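Local coordinates for protein apical membrane antigen AMA1 (Toxoplasma gondii ME49, PDB 4YIV) that takes part in host cell invasion as a microneme surface protein of the moving junction, the ring-like structure formed between the parasite's apical tip and the host cell membrane, at residues K128-L133 with N220-I225; R135-A140 with Y157-D162; P229-R234 with E340-F345. All blocks are in the same frame, centred on the assembly; numbering follows the deposited sequence.

Contact 1 (K128-L133 with N220-I225); sequences KASTDL and NPDAFI
Ala129 and Pro221 bring the two backbones to 5.5 Å between their CA atoms, where, within the PAN-clan AMA1 region, the loop leading into helix 132-141 meets the type I turn Asn220-Ala223 that leads into the helix containing Phe224 and Ile225. Asp222, with CG anti to its carbonyl carbon (chi1 -69°), makes the polar grip with a single oxygen. Ser130 N gives OD1 of Asp222 a nearly straight bond of 3.0 Å (166° at the hydrogen) on the syn lone pair, while OG of Ser130 donates to the same OD1 from above the carboxylate plane, 2.9 Å away. A water donates to this oxygen and to Pro221 O and accepts from OG1 of Thr131. That OG1 lies at the edge of the Phe224 ring, 3.5 Å from CZ of Phe224, and as N-cap of helix 132-141 accepts a hydrogen bond from Gly134 N. Apolar contacts flank the polar centre: CB of Ala129 meets CB of Pro221 at 3.6 Å, Thr131 CG2 and Ile225 CD1 touch tip to tip, and CD2 of Leu133 approaches CE1 of Phe224 obliquely. Leu133 also packs on strand 159-162, Glu138 accepts from the backbone N of Lys128 and Ala129, and Phe224 O accepts from Asn230 ND2 ahead of strand 233-234.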
loop_
_atom_site.group_PDB
_atom_site.type_symbol
_atom_site.label_atom_id
_atom_site.label_comp_id
_atom_site.label_asym_id
_atom_site.label_seq_id
_atom_site.Cartn_x
_atom_site.Cartn_y
_atom_site.Cartn_z
ATOM N N LYS A 128 19.924 7.151 -7.387
ATOM C CA LYS A 128 20.719 6.900 -6.206
ATOM C C LYS A 128 20.130 5.799 -5.311
ATOM O O LYS A 128 20.801 5.266 -4.424
ATOM C CB LYS A 128 20.859 8.223 -5.431
ATOM C CG LYS A 128 21.590 9.332 -6.240
ATOM C CD LYS A 128 23.067 8.991 -6.462
ATOM C CE LYS A 128 23.747 9.857 -7.527
ATOM N NZ LYS A 128 24.076 11.211 -7.060
ATOM N N ALA A 129 18.875 5.435 -5.541
ATOM C CA ALA A 129 18.212 4.449 -4.691
ATOM C C ALA A 129 18.971 3.134 -4.660
ATOM O O ALA A 129 19.556 2.722 -5.658
ATOM C CB ALA A 129 16.777 4.184 -5.174
ATOM N N SER A 130 18.919 2.476 -3.518
ATOM C CA SER A 130 19.626 1.213 -3.307
ATOM C C SER A 130 18.825 -0.069 -3.555
ATOM O O SER A 130 19.364 -1.161 -3.366
ATOM C CB SER A 130 20.137 1.199 -1.872
ATOM O OG SER A 130 19.100 0.803 -0.996
ATOM N N THR A 131 17.540 0.042 -3.924
ATOM C CA THR A 131 16.693 -1.139 -4.197
ATOM C C THR A 131 15.981 -0.936 -5.516
ATOM O O THR A 131 15.815 0.200 -5.972
ATOM C CB THR A 131 15.629 -1.440 -3.100
ATOM O OG1 THR A 131 14.596 -0.420 -3.121
ATOM C CG2 THR A 131 16.258 -1.542 -1.734
ATOM N N ASP A 132 15.564 -2.031 -6.147
ATOM C CA ASP A 132 14.962 -1.897 -7.466
ATOM C C ASP A 132 13.642 -1.160 -7.295
ATOM O O ASP A 132 13.319 -0.286 -8.100
ATOM C CB ASP A 132 14.748 -3.261 -8.144
ATOM C CG ASP A 132 16.050 -3.814 -8.780
ATOM O OD1 ASP A 132 17.038 -3.058 -8.899
ATOM O OD2 ASP A 132 16.095 -5.007 -9.150
ATOM N N LEU A 133 12.884 -1.500 -6.249
ATOM C CA LEU A 133 11.608 -0.805 -6.031
ATOM C C LEU A 133 11.853 0.697 -5.837
ATOM O O LEU A 133 11.155 1.564 -6.396
ATOM C CB LEU A 133 10.872 -1.388 -4.835
ATOM C CG LEU A 133 9.544 -0.658 -4.480
ATOM C CD1 LEU A 133 8.582 -0.585 -5.660
ATOM C CD2 LEU A 133 8.830 -1.363 -3.311
ATOM N N ASN A 220 12.742 10.349 -1.102
ATOM C CA ASN A 220 13.806 9.803 -0.278
ATOM C C ASN A 220 13.622 8.320 -0.499
ATOM O O ASN A 220 13.050 7.675 0.282
ATOM C CB ASN A 220 13.641 10.180 1.173
ATOM C CG ASN A 220 13.910 11.636 1.424
ATOM O OD1 ASN A 220 14.969 12.133 1.149
ATOM N ND2 ASN A 220 12.931 12.311 1.935
ATOM N N PRO A 221 14.106 7.820 -1.616
ATOM C CA PRO A 221 13.851 6.420 -2.019
ATOM C C PRO A 221 14.146 5.258 -1.120
ATOM O O PRO A 221 13.541 4.207 -1.322
ATOM C CB PRO A 221 14.483 6.304 -3.402
ATOM C CG PRO A 221 15.583 7.277 -3.337
ATOM C CD PRO A 221 15.035 8.451 -2.561
ATOM N N ASP A 222 15.027 5.440 -0.193
ATOM C CA ASP A 222 15.367 4.335 0.655
ATOM C C ASP A 222 14.534 4.395 1.944
ATOM O O ASP A 222 14.609 3.537 2.741
ATOM C CB ASP A 222 16.866 4.343 1.020
ATOM C CG ASP A 222 17.783 4.043 -0.162
ATOM O OD1 ASP A 222 17.445 3.231 -0.991
ATOM O OD2 ASP A 222 18.839 4.632 -0.255
ATOM N N ALA A 223 13.727 5.423 2.120
ATOM C CA ALA A 223 13.015 5.559 3.383
ATOM C C ALA A 223 11.988 4.460 3.653
ATOM O O ALA A 223 11.823 4.022 4.811
ATOM C CB ALA A 223 12.325 6.924 3.461
ATOM N N PHE A 224 11.306 3.995 2.602
ATOM C CA PHE A 224 10.211 3.027 2.772
ATOM C C PHE A 224 10.695 1.743 3.387
ATOM O O PHE A 224 9.916 0.986 3.969
ATOM C CB PHE A 224 9.520 2.746 1.396
ATOM C CG PHE A 224 10.300 1.806 0.492
ATOM C CD1 PHE A 224 10.114 0.436 0.591
ATOM C CD2 PHE A 224 11.205 2.293 -0.459
ATOM C CE1 PHE A 224 10.840 -0.441 -0.207
ATOM C CE2 PHE A 224 11.935 1.419 -1.261
ATOM C CZ PHE A 224 11.757 0.047 -1.121
ATOM N N ILE A 225 11.988 1.449 3.218
ATOM C CA ILE A 225 12.547 0.183 3.686
ATOM C C ILE A 225 12.353 0.013 5.199
ATOM O O ILE A 225 12.052 -1.076 5.696
ATOM C CB ILE A 225 14.065 0.101 3.306
ATOM C CG1 ILE A 225 14.246 0.094 1.790
ATOM C CG2 ILE A 225 14.713 -1.160 3.862
ATOM C CD1 ILE A 225 15.690 0.392 1.363
HETATM O O HOH W 1 15.435 2.097 -2.220
#

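Contact 2 (R135-A140 with Y157-D162); sequences RCAEFA and YPFVYD
Cys136, Ala137 and Ala140 turn one side of helix 132-141 onto Phe159 and Tyr161 of strand 159-162, inside the PAN-clan AMA1 region of this fragment of the longer membrane protein. The short axes run nearly antiparallel, 153° apart, and approach to 8.7 Å, a spacing suited to the small helix residues at the interface. No hydrogen bond crosses between the two segments; the contact is made by rings, methyl groups and sulfur.

The CH-pi contact is formed by the helix backbone itself. CA of Ala137 stands over one face of the Phe159 ring, 4.1 Å from the ring centroid and displaced toward the rim, while CB of Ala137 touches CE1 of Phe159 at 3.8 Å. Phe159 CG sits between its own backbone N and carbonyl carbon (chi1 70°), which lays the ring against the helix.

Sulfur-aromatic contacts come from Cys136. Its SG is 3.5 Å from CD2 of Phe159 and meets that ring obliquely; a second, more distant oblique contact leads to the Tyr161 ring. SG, anti to the backbone N of Cys136 (chi1 177°), is placed between the side chains of Phe159 and Tyr161.

Purely apolar touches complete the interface: CB of Cys136 reaches CD1 of Tyr161 at 3.7 Å, and CB of Ala140 meets CB of Phe159 at 3.9 Å.

The same SG closes a disulfide with Cys168, so the helix is tied covalently to strand 167-170, next to strand 159-162 in the five-stranded antiparallel sheet. On the other edge of strand 159-162, strand 210-213 pairs with Phe159 and Tyr161 through backbone hydrogen bonds, and Met118 of helix 118-122 touches both Cys136 and Tyr161.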
loop_
_atom_site.group_PDB
_atom_site.type_symbol
_atom_site.label_atom_id
_atom_site.label_comp_id
_atom_site.label_asym_id
_atom_site.label_seq_id
_atom_site.Cartn_x
_atom_site.Cartn_y
_atom_site.Cartn_z
ATOM N N ARG A 135 14.368 2.398 -7.052
ATOM C CA ARG A 135 14.815 2.980 -8.307
ATOM C C ARG A 135 13.609 3.360 -9.155
ATOM O O ARG A 135 13.602 4.400 -9.845
ATOM C CB ARG A 135 15.706 2.002 -9.084
ATOM C CG ARG A 135 17.083 1.775 -8.446
ATOM C CD ARG A 135 17.998 0.860 -9.293
ATOM N NE ARG A 135 19.261 0.772 -8.558
ATOM C CZ ARG A 135 19.580 -0.190 -7.696
ATOM N NH1 ARG A 135 18.787 -1.251 -7.512
ATOM N NH2 ARG A 135 20.735 -0.097 -7.028
ATOM N N CYS A 136 12.571 2.545 -9.073
ATOM C CA CYS A 136 11.351 2.846 -9.837
ATOM C C CYS A 136 10.679 4.101 -9.255
ATOM O O CYS A 136 10.322 5.041 -9.985
ATOM C CB CYS A 136 10.417 1.646 -9.833
ATOM S SG CYS A 136 8.818 1.898 -10.689
ATOM N N ALA A 137 10.511 4.110 -7.950
ATOM C CA ALA A 137 9.934 5.267 -7.268
ATOM C C ALA A 137 10.725 6.561 -7.534
ATOM O O ALA A 137 10.144 7.639 -7.722
ATOM C CB ALA A 137 9.861 4.987 -5.794
ATOM N N GLU A 138 12.052 6.466 -7.552
ATOM C CA GLU A 138 12.886 7.632 -7.820
ATOM C C GLU A 138 12.701 8.118 -9.245
ATOM O O GLU A 138 12.648 9.320 -9.504
ATOM C CB GLU A 138 14.353 7.288 -7.524
ATOM C CG GLU A 138 15.324 8.451 -7.673
ATOM C CD GLU A 138 16.756 8.066 -7.281
ATOM O OE1 GLU A 138 17.628 8.946 -7.377
ATOM O OE2 GLU A 138 16.998 6.888 -6.897
ATOM N N PHE A 139 12.585 7.171 -10.172
ATOM C CA PHE A 139 12.293 7.480 -11.556
ATOM C C PHE A 139 10.978 8.249 -11.686
ATOM O O PHE A 139 10.883 9.231 -12.431
ATOM C CB PHE A 139 12.224 6.201 -12.373
ATOM C CG PHE A 139 11.905 6.430 -13.812
ATOM C CD1 PHE A 139 12.746 7.188 -14.604
ATOM C CD2 PHE A 139 10.757 5.872 -14.376
ATOM C CE1 PHE A 139 12.443 7.412 -15.948
ATOM C CE2 PHE A 139 10.437 6.091 -15.718
ATOM C CZ PHE A 139 11.272 6.845 -16.504
ATOM N N ALA A 140 9.972 7.811 -10.944
ATOM C CA ALA A 140 8.683 8.523 -10.928
ATOM C C ALA A 140 8.851 9.918 -10.287
ATOM O O ALA A 140 8.306 10.922 -10.783
ATOM C CB ALA A 140 7.646 7.702 -10.177
ATOM N N TYR A 157 3.320 11.962 -11.621
ATOM C CA TYR A 157 2.448 10.809 -11.791
ATOM C C TYR A 157 2.800 9.692 -10.828
ATOM O O TYR A 157 3.989 9.520 -10.484
ATOM C CB TYR A 157 2.556 10.260 -13.211
ATOM C CG TYR A 157 2.281 11.258 -14.281
ATOM C CD1 TYR A 157 0.981 11.714 -14.541
ATOM C CD2 TYR A 157 3.318 11.733 -15.056
ATOM C CE1 TYR A 157 0.755 12.641 -15.552
ATOM C CE2 TYR A 157 3.107 12.634 -16.056
ATOM C CZ TYR A 157 1.829 13.090 -16.312
ATOM O OH TYR A 157 1.653 14.007 -17.338
ATOM N N PRO A 158 1.787 8.902 -10.420
ATOM C CA PRO A 158 2.061 7.699 -9.637
ATOM C C PRO A 158 2.685 6.601 -10.511
ATOM O O PRO A 158 2.752 6.722 -11.751
ATOM C CB PRO A 158 0.684 7.324 -9.087
ATOM C CG PRO A 158 -0.267 7.773 -10.176
ATOM C CD PRO A 158 0.340 9.061 -10.696
ATOM N N PHE A 159 3.205 5.566 -9.871
ATOM C CA PHE A 159 3.880 4.507 -10.596
ATOM C C PHE A 159 3.327 3.151 -10.201
ATOM O O PHE A 159 2.736 2.997 -9.136
ATOM C CB PHE A 159 5.424 4.510 -10.337
ATOM C CG PHE A 159 5.802 4.099 -8.951
ATOM C CD1 PHE A 159 5.872 5.034 -7.942
ATOM C CD2 PHE A 159 6.061 2.764 -8.638
ATOM C CE1 PHE A 159 6.198 4.676 -6.644
ATOM C CE2 PHE A 159 6.392 2.392 -7.331
ATOM C CZ PHE A 159 6.463 3.372 -6.325
ATOM N N VAL A 160 3.597 2.164 -11.055
ATOM C CA VAL A 160 3.448 0.769 -10.671
ATOM C C VAL A 160 4.756 0.063 -11.014
ATOM O O VAL A 160 5.239 0.112 -12.164
ATOM C CB VAL A 160 2.237 0.063 -11.382
ATOM C CG1 VAL A 160 2.272 -1.442 -11.132
ATOM C CG2 VAL A 160 0.903 0.654 -10.890
ATOM N N TYR A 161 5.320 -0.587 -10.009
ATOM C CA TYR A 161 6.479 -1.456 -10.242
ATOM C C TYR A 161 5.981 -2.882 -10.467
ATOM O O TYR A 161 5.301 -3.476 -9.616
ATOM C CB TYR A 161 7.483 -1.398 -9.079
ATOM C CG TYR A 161 8.768 -2.176 -9.394
ATOM C CD1 TYR A 161 9.482 -1.899 -10.541
ATOM C CD2 TYR A 161 9.206 -3.223 -8.583
ATOM C CE1 TYR A 161 10.614 -2.617 -10.875
ATOM C CE2 TYR A 161 10.363 -3.959 -8.918
ATOM C CZ TYR A 161 11.051 -3.641 -10.058
ATOM O OH TYR A 161 12.191 -4.342 -10.428
ATOM N N ASP A 162 6.337 -3.422 -11.632
ATOM C CA ASP A 162 6.062 -4.803 -11.978
ATOM C C ASP A 162 7.335 -5.532 -11.618
ATOM O O ASP A 162 8.333 -5.404 -12.335
ATOM C CB ASP A 162 5.717 -4.955 -13.470
ATOM C CG ASP A 162 5.431 -6.416 -13.879
ATOM O OD1 ASP A 162 5.905 -7.361 -13.174
ATOM O OD2 ASP A 162 4.747 -6.600 -14.926
#

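Contact 3 (P229-R234 with E340-F345); sequences PNQALR and EETPNF
The approach to edge strand 233-234 of a five-stranded antiparallel sheet is flanked here by the loop that follows strand 329-333, with Ala232 and Glu340 facing each other at 4.3 Å between CA atoms. CA of Glu340 makes a CH...O contact of 3.4 Å with O of Ala232, and a water donates to that Ala232 O and to Glu340 O, linking two backbone carbonyls. Arg234 and Glu340 form a salt bridge: NE of Arg234 lies 3.3 Å from OE2 of Glu340. Guanidinium and carboxylate planes are turned 53° from each other, so the charges meet at a slant and not as a flat two-pronged pair. CG of Arg234 is anti to the backbone N (chi1 -175°) and the chain bends at chi3, setting NE beside the carboxylate of Glu340. Strand 233-234 borders strand 329-333 through the backbone bond of Leu233 with Ser331, and Ala232 pairs through its backbone with Ser339, just before Glu340. Toward the other end, Gln231 lies along this loop, its CG 3.3 Å from O of Glu341, and its terminal amide group packs against CD of Pro343. Both Gln231 and Pro343 touch Trp62 of strand 61-62, which belongs to the other five-stranded sheet.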
loop_
_atom_site.group_PDB
_atom_site.type_symbol
_atom_site.label_atom_id
_atom_site.label_comp_id
_atom_site.label_asym_id
_atom_site.label_seq_id
_atom_site.Cartn_x
_atom_site.Cartn_y
_atom_site.Cartn_z
ATOM N N PRO A 229 5.199 -0.676 6.387
ATOM C CA PRO A 229 4.962 -2.042 6.809
ATOM C C PRO A 229 4.866 -2.935 5.582
ATOM O O PRO A 229 3.791 -3.445 5.242
ATOM C CB PRO A 229 3.646 -1.947 7.571
ATOM C CG PRO A 229 2.890 -0.922 6.816
ATOM C CD PRO A 229 3.922 0.080 6.325
ATOM N N ASN A 230 5.992 -3.093 4.896
ATOM C CA ASN A 230 6.006 -3.704 3.573
ATOM C C ASN A 230 5.509 -5.136 3.531
ATOM O O ASN A 230 4.803 -5.538 2.596
ATOM C CB ASN A 230 7.421 -3.662 2.995
ATOM C CG ASN A 230 7.914 -2.238 2.786
ATOM O OD1 ASN A 230 7.310 -1.481 2.034
ATOM N ND2 ASN A 230 8.989 -1.858 3.470
ATOM N N GLN A 231 5.873 -5.896 4.554
ATOM C CA GLN A 231 5.478 -7.298 4.672
ATOM C C GLN A 231 4.494 -7.590 5.815
ATOM O O GLN A 231 4.435 -6.877 6.821
ATOM C CB GLN A 231 6.722 -8.166 4.870
ATOM C CG GLN A 231 7.309 -8.711 3.563
ATOM C CD GLN A 231 7.709 -7.611 2.599
ATOM O OE1 GLN A 231 7.056 -7.367 1.575
ATOM N NE2 GLN A 231 8.771 -6.923 2.939
ATOM N N ALA A 232 3.713 -8.637 5.627
ATOM C CA ALA A 232 2.895 -9.221 6.698
ATOM C C ALA A 232 3.790 -9.623 7.889
ATOM O O ALA A 232 4.991 -9.883 7.737
ATOM C CB ALA A 232 2.145 -10.413 6.176
ATOM N N LEU A 233 3.212 -9.646 9.074
ATOM C CA LEU A 233 3.959 -9.984 10.285
ATOM C C LEU A 233 3.389 -11.256 10.887
ATOM O O LEU A 233 2.295 -11.268 11.455
ATOM C CB LEU A 233 3.910 -8.827 11.295
ATOM C CG LEU A 233 4.488 -9.066 12.699
ATOM C CD1 LEU A 233 5.984 -9.205 12.634
ATOM C CD2 LEU A 233 4.131 -7.935 13.644
ATOM N N ARG A 234 4.157 -12.333 10.765
ATOM C CA ARG A 234 3.701 -13.652 11.169
ATOM C C ARG A 234 3.902 -13.828 12.662
ATOM O O ARG A 234 4.923 -13.391 13.186
ATOM C CB ARG A 234 4.470 -14.744 10.398
ATOM C CG ARG A 234 3.981 -16.149 10.661
ATOM C CD ARG A 234 4.594 -17.156 9.697
ATOM N NE ARG A 234 6.051 -17.170 9.785
ATOM C CZ ARG A 234 6.766 -18.031 10.510
ATOM N NH1 ARG A 234 6.173 -18.988 11.219
ATOM N NH2 ARG A 234 8.091 -17.935 10.516
ATOM N N GLU A 340 4.894 -12.721 4.351
ATOM C CA GLU A 340 5.753 -12.220 5.419
ATOM C C GLU A 340 7.242 -12.195 4.994
ATOM O O GLU A 340 8.093 -11.645 5.686
ATOM C CB GLU A 340 5.556 -13.040 6.714
ATOM C CG GLU A 340 6.289 -14.354 6.817
ATOM C CD GLU A 340 5.579 -15.497 6.135
ATOM O OE1 GLU A 340 4.737 -15.235 5.242
ATOM O OE2 GLU A 340 5.859 -16.662 6.506
ATOM N N GLU A 341 7.547 -12.731 3.828
ATOM C CA GLU A 341 8.936 -12.871 3.409
ATOM C C GLU A 341 9.433 -11.639 2.681
ATOM O O GLU A 341 8.785 -11.123 1.780
ATOM C CB GLU A 341 9.096 -14.094 2.498
ATOM C CG GLU A 341 8.424 -15.371 3.023
ATOM C CD GLU A 341 9.390 -16.406 3.646
ATOM O OE1 GLU A 341 10.300 -16.904 2.932
ATOM O OE2 GLU A 341 9.216 -16.751 4.845
ATOM N N THR A 342 10.616 -11.184 3.049
ATOM C CA THR A 342 11.247 -10.078 2.341
ATOM C C THR A 342 11.712 -10.473 0.946
ATOM O O THR A 342 12.565 -11.342 0.809
ATOM C CB THR A 342 12.463 -9.553 3.129
ATOM O OG1 THR A 342 12.076 -9.252 4.474
ATOM C CG2 THR A 342 13.027 -8.314 2.498
ATOM N N PRO A 343 11.209 -9.796 -0.094
ATOM C CA PRO A 343 11.694 -10.114 -1.428
ATOM C C PRO A 343 13.011 -9.423 -1.762
ATOM O O PRO A 343 13.327 -8.405 -1.172
ATOM C CB PRO A 343 10.604 -9.575 -2.333
ATOM C CG PRO A 343 10.061 -8.437 -1.589
ATOM C CD PRO A 343 10.163 -8.752 -0.133
ATOM N N ASN A 344 13.741 -9.943 -2.743
ATOM C CA ASN A 344 15.095 -9.490 -2.940
ATOM C C ASN A 344 15.117 -8.094 -3.528
ATOM O O ASN A 344 16.114 -7.385 -3.407
ATOM C CB ASN A 344 15.874 -10.465 -3.836
ATOM C CG ASN A 344 15.209 -10.688 -5.176
ATOM O OD1 ASN A 344 14.318 -9.935 -5.580
ATOM N ND2 ASN A 344 15.631 -11.739 -5.876
ATOM N N PHE A 345 14.019 -7.670 -4.155
ATOM C CA PHE A 345 14.049 -6.368 -4.824
ATOM C C PHE A 345 13.823 -5.180 -3.881
ATOM O O PHE A 345 13.756 -4.030 -4.347
ATOM C CB PHE A 345 13.037 -6.304 -5.974
ATOM C CG PHE A 345 11.620 -6.601 -5.579
ATOM C CD1 PHE A 345 10.804 -5.604 -5.081
ATOM C CD2 PHE A 345 11.079 -7.868 -5.759
ATOM C CE1 PHE A 345 9.477 -5.861 -4.758
ATOM C CE2 PHE A 345 9.746 -8.123 -5.428
ATOM C CZ PHE A 345 8.959 -7.117 -4.929
HETATM O O HOH W 2 7.486 -10.122 8.248
#

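Contacts 1 and 2 are buried and share helix 132-141: contact 1 holds its N-terminal cap and first turn, contact 2 the turns that follow, and contact 2 is nested within the chain loop that contact 1 closes. Their chemistry differs, since contact 1 centres on a carboxylate with backbone, hydroxyl and water donors, whereas contact 2 is apolar and sulfur-aromatic on its sheet. Contact 3, beside the second sheet, is polar and charged, as suits its surface position. Phe345 of 340-345 is one link to the others: its carbonyl probably accepts from Leu133 N, and its ring packs against Tyr161. The bond between Asn230 and Phe224 is another, joining contacts 1 and 3.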